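Side-chain contacts in glycosylation Associate Protein 1 (Streptococcus agalactiae serotype V, PDB 6OYC), which probably assists the export, through the accessory Sec system, of glycosylated serine-rich adhesins, as a GT-B-like member of a complex with its Gap2 and Gap3 partners: residues A[3-8]-A[236-241]; A[72-77]-A[213-218]; A[241-246]-A[251-256]. All coordinates share one frame; numbering follows the deposited sequence.

Contact 1 (A[3-8]-A[236-241]); sequences HFIPSW and QVHNAF. With SO4 (sulfate ion), chain J.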
loop_
_atom_site.group_PDB
_atom_site.type_symbol
_atom_site.label_atom_id
_atom_site.label_comp_id
_atom_site.label_asym_id
_atom_site.label_seq_id
_atom_site.Cartn_x
_atom_site.Cartn_y
_atom_site.Cartn_z
ATOM N N HIS A 3 -12.718 8.769 14.435
ATOM C CA HIS A 3 -12.988 7.512 13.747
ATOM C C HIS A 3 -12.474 7.616 12.314
ATOM O O HIS A 3 -12.985 8.423 11.523
ATOM C CB HIS A 3 -14.479 7.200 13.766
ATOM C CG HIS A 3 -15.103 7.358 15.112
ATOM N ND1 HIS A 3 -15.401 6.284 15.920
ATOM C CD2 HIS A 3 -15.467 8.466 15.802
ATOM C CE1 HIS A 3 -15.935 6.721 17.047
ATOM N NE2 HIS A 3 -15.979 8.041 17.003
ATOM N N PHE A 4 -11.468 6.799 11.981
ATOM C CA PHE A 4 -10.888 6.803 10.643
ATOM C C PHE A 4 -11.563 5.725 9.811
ATOM O O PHE A 4 -11.693 4.577 10.256
ATOM C CB PHE A 4 -9.377 6.554 10.681
ATOM C CG PHE A 4 -8.566 7.747 11.122
ATOM C CD1 PHE A 4 -8.338 7.993 12.479
ATOM C CD2 PHE A 4 -8.018 8.611 10.189
ATOM C CE1 PHE A 4 -7.581 9.086 12.890
ATOM C CE2 PHE A 4 -7.266 9.700 10.591
ATOM C CZ PHE A 4 -7.045 9.940 11.940
ATOM N N ILE A 5 -11.998 6.082 8.608
ATOM C CA ILE A 5 -12.560 5.080 7.711
ATOM C C ILE A 5 -11.638 4.991 6.499
ATOM O O ILE A 5 -11.599 5.932 5.696
ATOM C CB ILE A 5 -13.996 5.417 7.301
ATOM C CG1 ILE A 5 -14.881 5.531 8.559
ATOM C CG2 ILE A 5 -14.510 4.380 6.318
ATOM C CD1 ILE A 5 -16.330 5.706 8.260
ATOM N N PRO A 6 -10.892 3.892 6.329
ATOM C CA PRO A 6 -9.940 3.779 5.219
ATOM C C PRO A 6 -10.623 3.335 3.932
ATOM O O PRO A 6 -11.799 2.971 3.910
ATOM C CB PRO A 6 -8.966 2.693 5.709
ATOM C CG PRO A 6 -9.853 1.772 6.502
ATOM C CD PRO A 6 -10.909 2.673 7.165
ATOM N N SER A 7 -9.844 3.358 2.853
ATOM C CA SER A 7 -10.237 2.814 1.548
ATOM C C SER A 7 -9.222 1.750 1.163
ATOM O O SER A 7 -8.366 1.984 0.299
ATOM C CB SER A 7 -10.319 3.908 0.462
ATOM O OG SER A 7 -11.442 4.734 0.696
ATOM N N TRP A 8 -9.275 0.618 1.844
ATOM C CA TRP A 8 -8.291 -0.429 1.587
ATOM C C TRP A 8 -8.975 -1.577 0.876
ATOM O O TRP A 8 -8.847 -2.741 1.278
ATOM C CB TRP A 8 -7.639 -0.912 2.881
ATOM C CG TRP A 8 -6.898 0.151 3.618
ATOM C CD1 TRP A 8 -6.379 1.314 3.104
ATOM C CD2 TRP A 8 -6.587 0.153 5.010
ATOM N NE1 TRP A 8 -5.768 2.047 4.105
ATOM C CE2 TRP A 8 -5.870 1.348 5.280
ATOM C CE3 TRP A 8 -6.839 -0.741 6.061
ATOM C CZ2 TRP A 8 -5.416 1.670 6.551
ATOM C CZ3 TRP A 8 -6.371 -0.425 7.321
ATOM C CH2 TRP A 8 -5.682 0.777 7.559
ATOM N N GLN A 236 -16.137 6.960 -3.722
ATOM C CA GLN A 236 -17.531 6.815 -4.133
ATOM C C GLN A 236 -18.144 5.484 -3.706
ATOM O O GLN A 236 -19.367 5.389 -3.615
ATOM C CB GLN A 236 -17.673 6.974 -5.648
ATOM C CG GLN A 236 -16.921 5.945 -6.461
ATOM C CD GLN A 236 -16.982 6.218 -7.968
ATOM O OE1 GLN A 236 -15.955 6.484 -8.604
ATOM N NE2 GLN A 236 -18.187 6.160 -8.540
ATOM N N VAL A 237 -17.345 4.451 -3.433
ATOM C CA VAL A 237 -17.964 3.190 -3.013
ATOM C C VAL A 237 -18.609 3.307 -1.633
ATOM O O VAL A 237 -19.464 2.484 -1.294
ATOM C CB VAL A 237 -16.952 2.023 -3.041
ATOM C CG1 VAL A 237 -16.299 1.899 -4.425
ATOM C CG2 VAL A 237 -15.878 2.208 -1.959
ATOM N N HIS A 238 -18.242 4.305 -0.819
ATOM C CA HIS A 238 -18.868 4.413 0.496
ATOM C C HIS A 238 -19.303 5.820 0.923
ATOM O O HIS A 238 -19.923 5.949 1.977
ATOM C CB HIS A 238 -17.937 3.821 1.574
ATOM C CG HIS A 238 -16.646 4.556 1.740
ATOM N ND1 HIS A 238 -15.483 3.921 2.123
ATOM C CD2 HIS A 238 -16.328 5.866 1.582
ATOM C CE1 HIS A 238 -14.505 4.808 2.193
ATOM N NE2 HIS A 238 -14.993 5.998 1.879
ATOM N N ASN A 239 -18.997 6.863 0.152
ATOM C CA ASN A 239 -19.353 8.218 0.551
ATOM C C ASN A 239 -20.844 8.355 0.830
ATOM O O ASN A 239 -21.241 9.059 1.762
ATOM C CB ASN A 239 -18.948 9.205 -0.537
ATOM C CG ASN A 239 -17.482 9.516 -0.524
ATOM O OD1 ASN A 239 -16.761 9.161 0.415
ATOM N ND2 ASN A 239 -17.016 10.178 -1.580
ATOM N N ALA A 240 -21.684 7.680 0.038
ATOM C CA ALA A 240 -23.115 7.944 0.098
ATOM C C ALA A 240 -23.710 7.502 1.430
ATOM O O ALA A 240 -24.524 8.226 2.020
ATOM C CB ALA A 240 -23.840 7.273 -1.071
ATOM N N PHE A 241 -23.311 6.343 1.946
ATOM C CA PHE A 241 -23.877 5.949 3.232
ATOM C C PHE A 241 -23.036 6.380 4.429
ATOM O O PHE A 241 -23.508 6.269 5.559
ATOM C CB PHE A 241 -24.154 4.431 3.287
ATOM C CG PHE A 241 -22.931 3.558 3.137
ATOM C CD1 PHE A 241 -22.163 3.212 4.238
ATOM C CD2 PHE A 241 -22.589 3.044 1.905
ATOM C CE1 PHE A 241 -21.066 2.382 4.113
ATOM C CE2 PHE A 241 -21.485 2.216 1.766
ATOM C CZ PHE A 241 -20.720 1.884 2.877
HETATM S S SO4 J . -13.506 8.363 -6.486
HETATM O O1 SO4 J . -13.948 8.083 -5.116
HETATM O O2 SO4 J . -14.629 8.832 -7.303
HETATM O O3 SO4 J . -12.464 9.411 -6.459
HETATM O O4 SO4 J . -12.915 7.142 -7.070
#

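Contact 2 (A[72-77]-A[213-218]); sequences GYYSVF and REKYLT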
loop_
_atom_site.group_PDB
_atom_site.type_symbol
_atom_site.label_atom_id
_atom_site.label_comp_id
_atom_site.label_asym_id
_atom_site.label_seq_id
_atom_site.Cartn_x
_atom_site.Cartn_y
_atom_site.Cartn_z
ATOM N N GLY A 72 -6.104 0.315 17.653
ATOM C CA GLY A 72 -7.523 0.148 17.925
ATOM C C GLY A 72 -8.344 0.141 16.645
ATOM O O GLY A 72 -8.187 1.020 15.784
ATOM N N TYR A 73 -9.214 -0.854 16.486
ATOM C CA TYR A 73 -9.969 -0.943 15.251
ATOM C C TYR A 73 -11.268 -1.672 15.506
ATOM O O TYR A 73 -11.391 -2.476 16.439
ATOM C CB TYR A 73 -9.190 -1.663 14.143
ATOM C CG TYR A 73 -8.959 -3.135 14.413
ATOM C CD1 TYR A 73 -7.860 -3.562 15.169
ATOM C CD2 TYR A 73 -9.835 -4.102 13.931
ATOM C CE1 TYR A 73 -7.637 -4.913 15.423
ATOM C CE2 TYR A 73 -9.613 -5.459 14.174
ATOM C CZ TYR A 73 -8.509 -5.854 14.917
ATOM O OH TYR A 73 -8.296 -7.194 15.167
ATOM N N TYR A 74 -12.231 -1.379 14.636
ATOM C CA TYR A 74 -13.482 -2.105 14.528
ATOM C C TYR A 74 -13.586 -2.628 13.098
ATOM O O TYR A 74 -13.389 -1.872 12.139
ATOM C CB TYR A 74 -14.689 -1.211 14.877
ATOM C CG TYR A 74 -16.008 -1.824 14.472
ATOM C CD1 TYR A 74 -16.661 -2.732 15.304
ATOM C CD2 TYR A 74 -16.586 -1.518 13.240
ATOM C CE1 TYR A 74 -17.878 -3.302 14.918
ATOM C CE2 TYR A 74 -17.777 -2.077 12.854
ATOM C CZ TYR A 74 -18.420 -2.969 13.695
ATOM O OH TYR A 74 -19.606 -3.530 13.286
ATOM N N SER A 75 -13.883 -3.911 12.958
ATOM C CA SER A 75 -14.000 -4.552 11.655
ATOM C C SER A 75 -15.422 -5.060 11.493
ATOM O O SER A 75 -15.865 -5.932 12.245
ATOM C CB SER A 75 -12.998 -5.699 11.498
ATOM O OG SER A 75 -13.423 -6.575 10.472
ATOM N N VAL A 76 -16.131 -4.509 10.512
ATOM C CA VAL A 76 -17.487 -4.956 10.219
ATOM C C VAL A 76 -17.534 -6.482 10.094
ATOM O O VAL A 76 -18.400 -7.151 10.674
ATOM C CB VAL A 76 -18.002 -4.260 8.945
ATOM C CG1 VAL A 76 -19.180 -4.988 8.376
ATOM C CG2 VAL A 76 -18.332 -2.807 9.208
ATOM N N PHE A 77 -16.597 -7.058 9.347
ATOM C CA PHE A 77 -16.661 -8.498 9.095
ATOM C C PHE A 77 -16.306 -9.307 10.333
ATOM O O PHE A 77 -16.877 -10.377 10.545
ATOM C CB PHE A 77 -15.761 -8.885 7.917
ATOM C CG PHE A 77 -16.437 -8.710 6.584
ATOM C CD1 PHE A 77 -16.605 -7.433 6.046
ATOM C CD2 PHE A 77 -16.945 -9.808 5.896
ATOM C CE1 PHE A 77 -17.224 -7.254 4.829
ATOM C CE2 PHE A 77 -17.570 -9.637 4.675
ATOM C CZ PHE A 77 -17.721 -8.354 4.142
ATOM N N ARG A 213 -23.712 -1.555 4.987
ATOM C CA ARG A 213 -24.359 -0.308 5.400
ATOM C C ARG A 213 -25.031 -0.490 6.748
ATOM O O ARG A 213 -24.921 0.373 7.630
ATOM C CB ARG A 213 -25.386 0.171 4.353
ATOM C CG ARG A 213 -24.801 0.430 2.958
ATOM C CD ARG A 213 -25.690 1.295 2.029
ATOM N NE ARG A 213 -26.999 0.721 1.692
ATOM C CZ ARG A 213 -27.220 -0.187 0.735
ATOM N NH1 ARG A 213 -26.210 -0.659 0.018
ATOM N NH2 ARG A 213 -28.458 -0.639 0.499
ATOM N N GLU A 214 -25.695 -1.632 6.935
ATOM C CA GLU A 214 -26.426 -1.881 8.180
ATOM C C GLU A 214 -25.471 -1.938 9.363
ATOM O O GLU A 214 -25.691 -1.285 10.390
ATOM C CB GLU A 214 -27.231 -3.182 8.072
ATOM C CG GLU A 214 -27.825 -3.625 9.398
ATOM C CD GLU A 214 -28.606 -4.925 9.313
ATOM O OE1 GLU A 214 -29.257 -5.202 8.278
ATOM O OE2 GLU A 214 -28.562 -5.683 10.301
ATOM N N LYS A 215 -24.377 -2.696 9.222
ATOM C CA LYS A 215 -23.383 -2.743 10.289
ATOM C C LYS A 215 -22.779 -1.366 10.547
ATOM O O LYS A 215 -22.596 -0.974 11.703
ATOM C CB LYS A 215 -22.296 -3.764 9.956
ATOM C CG LYS A 215 -22.808 -5.182 9.863
ATOM C CD LYS A 215 -23.556 -5.571 11.135
ATOM C CE LYS A 215 -22.618 -5.720 12.318
ATOM N NZ LYS A 215 -23.352 -5.765 13.631
ATOM N N TYR A 216 -22.490 -0.596 9.492
ATOM C CA TYR A 216 -21.905 0.726 9.722
ATOM C C TYR A 216 -22.872 1.644 10.469
ATOM O O TYR A 216 -22.483 2.347 11.414
ATOM C CB TYR A 216 -21.480 1.393 8.417
ATOM C CG TYR A 216 -21.028 2.802 8.694
ATOM C CD1 TYR A 216 -19.858 3.038 9.405
ATOM C CD2 TYR A 216 -21.788 3.897 8.302
ATOM C CE1 TYR A 216 -19.430 4.320 9.690
ATOM C CE2 TYR A 216 -21.370 5.194 8.579
ATOM C CZ TYR A 216 -20.189 5.399 9.282
ATOM O OH TYR A 216 -19.746 6.675 9.582
ATOM N N LEU A 217 -24.138 1.680 10.044
ATOM C CA LEU A 217 -25.058 2.587 10.716
ATOM C C LEU A 217 -25.236 2.196 12.179
ATOM O O LEU A 217 -25.340 3.070 13.045
ATOM C CB LEU A 217 -26.388 2.638 9.968
ATOM C CG LEU A 217 -26.193 3.152 8.536
ATOM C CD1 LEU A 217 -27.505 3.171 7.769
ATOM C CD2 LEU A 217 -25.508 4.521 8.486
ATOM N N THR A 218 -25.195 0.900 12.486
ATOM C CA THR A 218 -25.184 0.498 13.887
ATOM C C THR A 218 -23.949 1.029 14.607
ATOM O O THR A 218 -24.056 1.532 15.735
ATOM C CB THR A 218 -25.251 -1.023 14.007
ATOM O OG1 THR A 218 -26.504 -1.494 13.496
ATOM C CG2 THR A 218 -25.101 -1.439 15.460
#

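Contact 3 (A[241-246]-A[251-256]); sequences FIVGNT and LILSVF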
loop_
_atom_site.group_PDB
_atom_site.type_symbol
_atom_site.label_atom_id
_atom_site.label_comp_id
_atom_site.label_asym_id
_atom_site.label_seq_id
_atom_site.Cartn_x
_atom_site.Cartn_y
_atom_site.Cartn_z
ATOM N N PHE A 241 -23.311 6.343 1.946
ATOM C CA PHE A 241 -23.877 5.949 3.232
ATOM C C PHE A 241 -23.036 6.380 4.429
ATOM O O PHE A 241 -23.508 6.269 5.559
ATOM C CB PHE A 241 -24.154 4.431 3.287
ATOM C CG PHE A 241 -22.931 3.558 3.137
ATOM C CD1 PHE A 241 -22.163 3.212 4.238
ATOM C CD2 PHE A 241 -22.589 3.044 1.905
ATOM C CE1 PHE A 241 -21.066 2.382 4.113
ATOM C CE2 PHE A 241 -21.485 2.216 1.766
ATOM C CZ PHE A 241 -20.720 1.884 2.877
ATOM N N ILE A 242 -21.828 6.891 4.233
ATOM C CA ILE A 242 -21.045 7.429 5.344
ATOM C C ILE A 242 -21.249 8.927 5.486
ATOM O O ILE A 242 -21.485 9.429 6.583
ATOM C CB ILE A 242 -19.546 7.094 5.178
ATOM C CG1 ILE A 242 -19.293 5.596 5.308
ATOM C CG2 ILE A 242 -18.721 7.825 6.233
ATOM C CD1 ILE A 242 -17.841 5.265 5.033
ATOM N N VAL A 243 -21.144 9.657 4.381
ATOM C CA VAL A 243 -21.243 11.110 4.419
ATOM C C VAL A 243 -22.696 11.561 4.332
ATOM O O VAL A 243 -23.096 12.513 5.002
ATOM C CB VAL A 243 -20.380 11.723 3.296
ATOM C CG1 VAL A 243 -20.431 13.230 3.340
ATOM C CG2 VAL A 243 -18.941 11.257 3.425
ATOM N N GLY A 244 -23.519 10.879 3.530
ATOM C CA GLY A 244 -24.924 11.250 3.455
ATOM C C GLY A 244 -25.630 11.145 4.795
ATOM O O GLY A 244 -26.532 11.929 5.097
ATOM N N ASN A 245 -25.214 10.195 5.627
ATOM C CA ASN A 245 -25.868 9.920 6.903
ATOM C C ASN A 245 -25.129 10.550 8.080
ATOM O O ASN A 245 -25.098 9.957 9.162
ATOM C CB ASN A 245 -25.982 8.409 7.116
ATOM C CG ASN A 245 -26.648 7.679 5.954
ATOM O OD1 ASN A 245 -26.384 6.501 5.720
ATOM N ND2 ASN A 245 -27.527 8.377 5.234
ATOM N N THR A 246 -24.511 11.727 7.925
ATOM C CA THR A 246 -23.466 12.172 8.845
ATOM C C THR A 246 -23.939 13.179 9.897
ATOM O O THR A 246 -23.108 13.913 10.454
ATOM C CB THR A 246 -22.291 12.779 8.079
ATOM O OG1 THR A 246 -21.184 12.951 8.973
ATOM C CG2 THR A 246 -22.669 14.158 7.490
ATOM N N LEU A 251 -17.103 15.969 10.568
ATOM C CA LEU A 251 -16.708 15.207 9.397
ATOM C C LEU A 251 -15.526 15.881 8.725
ATOM O O LEU A 251 -15.564 17.091 8.472
ATOM C CB LEU A 251 -17.883 15.084 8.419
ATOM C CG LEU A 251 -17.599 14.387 7.080
ATOM C CD1 LEU A 251 -17.181 12.938 7.289
ATOM C CD2 LEU A 251 -18.827 14.462 6.200
ATOM N N ILE A 252 -14.490 15.096 8.435
ATOM C CA ILE A 252 -13.360 15.513 7.607
ATOM C C ILE A 252 -13.244 14.552 6.424
ATOM O O ILE A 252 -13.187 13.327 6.609
ATOM C CB ILE A 252 -12.041 15.552 8.404
ATOM C CG1 ILE A 252 -12.099 16.612 9.507
ATOM C CG2 ILE A 252 -10.855 15.834 7.483
ATOM C CD1 ILE A 252 -11.075 16.379 10.590
ATOM N N LEU A 253 -13.210 15.102 5.216
ATOM C CA LEU A 253 -13.018 14.313 4.007
ATOM C C LEU A 253 -11.549 14.352 3.606
ATOM O O LEU A 253 -10.959 15.435 3.529
ATOM C CB LEU A 253 -13.877 14.854 2.869
ATOM C CG LEU A 253 -15.351 14.486 2.856
ATOM C CD1 LEU A 253 -16.053 15.176 1.674
ATOM C CD2 LEU A 253 -15.484 12.968 2.755
ATOM N N SER A 254 -10.965 13.189 3.321
ATOM C CA SER A 254 -9.560 13.107 2.920
ATOM C C SER A 254 -9.468 12.715 1.449
ATOM O O SER A 254 -9.942 11.645 1.053
ATOM C CB SER A 254 -8.781 12.114 3.787
ATOM O OG SER A 254 -7.415 12.056 3.368
ATOM N N VAL A 255 -8.853 13.576 0.653
ATOM C CA VAL A 255 -8.698 13.383 -0.782
ATOM C C VAL A 255 -7.239 12.994 -1.047
ATOM O O VAL A 255 -6.311 13.713 -0.653
ATOM C CB VAL A 255 -9.094 14.656 -1.552
ATOM C CG1 VAL A 255 -8.638 14.586 -3.021
ATOM C CG2 VAL A 255 -10.581 14.899 -1.454
ATOM N N PHE A 256 -7.035 11.861 -1.720
ATOM C CA PHE A 256 -5.704 11.303 -1.948
ATOM C C PHE A 256 -5.532 11.048 -3.438
ATOM O O PHE A 256 -6.252 10.226 -4.021
ATOM C CB PHE A 256 -5.517 10.014 -1.149
ATOM C CG PHE A 256 -4.098 9.524 -1.120
ATOM C CD1 PHE A 256 -3.071 10.357 -0.683
ATOM C CD2 PHE A 256 -3.784 8.228 -1.523
ATOM C CE1 PHE A 256 -1.756 9.904 -0.637
ATOM C CE2 PHE A 256 -2.460 7.764 -1.493
ATOM C CZ PHE A 256 -1.447 8.604 -1.048
#

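Contact 1 (A[3-8]-A[236-241])
The imidazole of H238 is the one side chain from 236-241 that reaches segment 3-8, and it arrives with its CE1 corner. CE1 lies 3.4 Å from OG of S7 and 3.7 Å from the carbonyl O of P6; the carbonyl sits at the ring edge, near its plane, whereas the serine oxygen approaches obliquely. CG2 of I5, the branch anti to the backbone N, packs 4.1 Å from CE1, the two side chains sliding past each other in opposite directions. A chi1 of 64° sets CG of H238 between its backbone N and carbonyl carbon and directs the ring at segment 3-8. NE2 is held by the carbonyl O of S233 and ND1 by the hydroxyl of Y9, which fixes the rotation of the ring. The site lies at the C-terminal ends of adjacent parallel strands 2-5 and 229-233 in a Rossmann-like sheet, consistent with the GT-B fold of the family, and H238 is the N-cap residue of helix 239-242. S7 OG accepts a weak hydrogen bond from ND2 of N235. The backbone N of Q236 donates to O1 of a sulfate, probably from the crystallisation liquor, at 2.8 Å (N-H...O angle 147°).

Contact 2 (A[72-77]-A[213-218])
K215, V76 and Y74, in falling order of buried surface, make up the contact between the strand-to-helix junction at 72-77 and helix 208-223. K215 meets the other two with different parts of its chain. Its CB rests 3.7 Å from CG1 of V76, and its CG lies 3.9 Å from the same methyl, while CG2 of V76 is a little farther, 4.1 Å from CB. The valine therefore packs chiefly through one branch, the one that stands anti to its backbone N (chi1 162°), against the root of the lysine, which runs obliquely over it. Bends at chi2 and chi3 (-54° and -70°) fold the lysine chain back instead of letting it extend, and this brings CE within 3.8 Å of OH of Y74. Phenol and lysine cross there at about a right angle, the hydroxyl end of the tyrosine meeting the methylene. Beyond CE, NZ forms a salt bridge with OD2 of D79, the same carboxylate oxygen that is hydrogen-bonded to OH of Y74. One aspartate thus holds both polar ends, and its charge probably helps to keep the ammonium group beside the tyrosine. Between the two touching residues of 72-77, S75 is the N-cap of helix 76-80, its OG bonded to the backbone N of D78. Strand 73-75 is an outermost strand of the parallel sheet, paired with strand 48-52; helix 208-223 lies beside it, with Y219 meeting the ring of Y74, and the same helix also reaches helix 239-242, through Y216 packing on F241 and I242.

Contact 3 (A[241-246]-A[251-256])
L251 and V243 meet inside a beta-alpha-beta unit, strand 229-233, helix 239-242 and strand 250-255, a repeating element of Rossmann-like sheets; the contact packs the end of the crossover against the strand that follows it. Along that strand, L251 comes first and buries the most surface. With CG anti to the backbone N (chi1 176°), its chain is carried toward V243 and touches it with CD2, 3.5 Å from CG1 of V243, the two side chains crossing at about a right angle. The same methyl also lies 3.9 Å from OG1 of T246, a poorly ordered residue whose hydroxyl is buried here and has no polar partner in the model. The backbone N of L251 is hydrogen-bonded to OD2 of D276. Two residues on, L253 again meets segment 241-246. Its CB leaves the backbone at an angle to that segment, but the end of the chain swings nearer, and CD2 comes to 3.9 Å from CG2 of V243. V243 thus divides its two methyls between the two leucines, at the start of the type I turn V243 to T246. V243 and L253 both touch S271 of helix 269-273. S254 faces other neighbours: its OG is hydrogen-bonded to OD2 of D33 and to NE2 of Q37.

Overall arrangement
All three contacts pack elements against one parallel sheet, and all lie on the same side of the chain's centre. Contacts 1 and 3 are buried and share helix 239-242, with centres about 7 Å apart; I5 of the first touches I242 of the third. Contact 2 is only partly buried, at an edge strand, 73-75, and is nested along the chain within the loop closed by contact 1. Helix 208-223 ties it to the others, Y216 packing on I5, F241 and I242. Chemistry follows position: contact 3 is mostly aliphatic, contact 1 sets an imidazole among oxygens at the strand ends, and contact 2 pairs aliphatic packing with a lysine whose charge is met by D79, just outside it.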